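Local coordinates for putative signal recognition particle protein (Chaetomium thermophilum, PDB 5CK4) that binds GTP and GDP as an Arf-like GTPase, probably as the beta subunit of the signal recognition particle receptor at the endoplasmic reticulum membrane, at residues G269-V274 against E282-F287. Residues are numbered along the deposited sequence; the frame is centred on the assembly and turned at random.
Sequences GWLGAV and EEMMEF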
# COMPACT_ATOMS: atom_id res chain seq x y z
N GLY A 269 9.91 0.83 -16.91
CA GLY A 269 8.94 -0.23 -16.67
C GLY A 269 9.45 -1.22 -15.63
O GLY A 269 8.67 -2.00 -15.09
N TRP A 270 10.75 -1.18 -15.37
CA TRP A 270 11.42 -2.13 -14.46
C TRP A 270 11.34 -1.69 -12.99
O TRP A 270 11.88 -0.65 -12.61
CB TRP A 270 12.89 -2.29 -14.90
CG TRP A 270 13.76 -3.15 -14.01
CD1 TRP A 270 14.46 -2.75 -12.90
CD2 TRP A 270 14.04 -4.55 -14.17
NE1 TRP A 270 15.15 -3.81 -12.36
CE2 TRP A 270 14.91 -4.92 -13.13
CE3 TRP A 270 13.63 -5.52 -15.10
CZ2 TRP A 270 15.38 -6.23 -12.98
CZ3 TRP A 270 14.11 -6.82 -14.95
CH2 TRP A 270 14.97 -7.16 -13.90
N LEU A 271 10.65 -2.48 -12.18
CA LEU A 271 10.52 -2.18 -10.76
C LEU A 271 11.79 -2.63 -10.04
O LEU A 271 12.25 -3.75 -10.25
CB LEU A 271 9.35 -2.96 -10.18
CG LEU A 271 9.19 -2.89 -8.66
CD1 LEU A 271 8.75 -1.49 -8.33
CD2 LEU A 271 8.15 -3.92 -8.18
N GLY A 272 12.34 -1.77 -9.18
CA GLY A 272 13.52 -2.13 -8.40
C GLY A 272 14.83 -1.62 -8.97
O GLY A 272 14.85 -0.79 -9.90
N ALA A 273 15.92 -2.13 -8.41
CA ALA A 273 17.27 -1.72 -8.79
C ALA A 273 17.69 -2.34 -10.11
O ALA A 273 17.45 -3.52 -10.36
CB ALA A 273 18.26 -2.09 -7.70
N VAL A 274 18.34 -1.53 -10.94
CA VAL A 274 18.78 -1.94 -12.27
C VAL A 274 19.56 -3.26 -12.29
O VAL A 274 19.32 -4.12 -13.14
CB VAL A 274 19.61 -0.82 -12.95
CG1 VAL A 274 20.56 -0.18 -11.95
CG2 VAL A 274 20.37 -1.36 -14.15
N GLU A 282 13.37 -5.00 0.19
CA GLU A 282 14.45 -4.20 0.75
C GLU A 282 15.20 -3.41 -0.32
O GLU A 282 15.78 -2.35 -0.05
CB GLU A 282 15.42 -5.07 1.54
CG GLU A 282 14.88 -5.51 2.90
CD GLU A 282 13.93 -6.70 2.82
OE1 GLU A 282 13.69 -7.22 1.72
OE2 GLU A 282 13.42 -7.12 3.89
N GLU A 283 15.20 -3.92 -1.54
CA GLU A 283 15.97 -3.25 -2.59
C GLU A 283 15.36 -1.88 -2.94
O GLU A 283 16.03 -1.00 -3.51
CB GLU A 283 16.12 -4.16 -3.80
CG GLU A 283 15.08 -4.02 -4.90
CD GLU A 283 15.38 -4.99 -6.05
OE1 GLU A 283 15.71 -6.16 -5.75
OE2 GLU A 283 15.32 -4.58 -7.24
N MET A 284 14.10 -1.67 -2.56
CA MET A 284 13.44 -0.39 -2.81
C MET A 284 14.00 0.76 -1.98
O MET A 284 13.69 1.94 -2.24
CB MET A 284 11.93 -0.50 -2.61
CG MET A 284 11.26 -1.59 -3.49
SD MET A 284 11.54 -1.36 -5.27
CE MET A 284 10.64 0.17 -5.60
N MET A 285 14.83 0.44 -0.99
CA MET A 285 15.49 1.49 -0.21
C MET A 285 16.49 2.27 -1.06
O MET A 285 16.91 3.36 -0.70
CB MET A 285 16.15 0.92 1.05
CG MET A 285 15.14 0.60 2.14
SD MET A 285 14.29 2.08 2.78
CE MET A 285 15.69 3.07 3.30
N GLU A 286 16.86 1.72 -2.21
CA GLU A 286 17.71 2.45 -3.14
C GLU A 286 16.99 3.73 -3.59
O GLU A 286 17.63 4.71 -3.98
CB GLU A 286 18.04 1.56 -4.34
CG GLU A 286 18.95 2.18 -5.38
CD GLU A 286 19.82 1.14 -6.06
OE1 GLU A 286 20.15 0.13 -5.40
OE2 GLU A 286 20.16 1.33 -7.25
N PHE A 287 15.67 3.73 -3.51
CA PHE A 287 14.85 4.90 -3.83
C PHE A 287 14.21 5.47 -2.58
O PHE A 287 13.14 6.08 -2.65
CB PHE A 287 13.78 4.52 -4.85
CG PHE A 287 14.29 3.58 -5.91
CD1 PHE A 287 15.34 3.95 -6.73
CD2 PHE A 287 13.75 2.31 -6.05
CE1 PHE A 287 15.83 3.08 -7.70
CE2 PHE A 287 14.22 1.44 -7.02
CZ PHE A 287 15.27 1.82 -7.84
O HOH W 1 18.88 1.18 -9.60
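Glu283 reaches the backbone of Gly272 and Ala273 on a chain that runs straight beyond CG (chi2 179°), whereas Met284 is bent at chi2 and chi3, which brings its SD to 3.8 Å from Gly272 CA and its CE against Leu271 CD1 at 3.7 Å. Ala273 N donates to Glu283 OE2 over 2.8 Å, meeting the oxygen on its anti side and somewhat out of the carboxylate plane. Arg244 of helix 229-249 forms a salt bridge with the same oxygen, and Ser276 OG and Lys280 N bond to OE1. Gly272 CA lies 3.3 Å from Glu283 OE2, where a side chain would collide. In this Arf-like GTPase fold, the contact holds together two parts of the long loop between helix 229-249 and strand 291-295, setting an irregular segment against a 3-10 helix away from the nucleotide. With an alanine here instead of Glu283, Arg244 would probably lose its charged mate and the Ala273 and Lys280 amides their acceptor. Phe287 turns the CZ corner of its ring to Gly272 O, 3.4 Å away and near the ring plane. At the outer side, Glu286 OE1 touches Ala273 CB, while OE2 accepts from a water that in turn accepts from Val274 N.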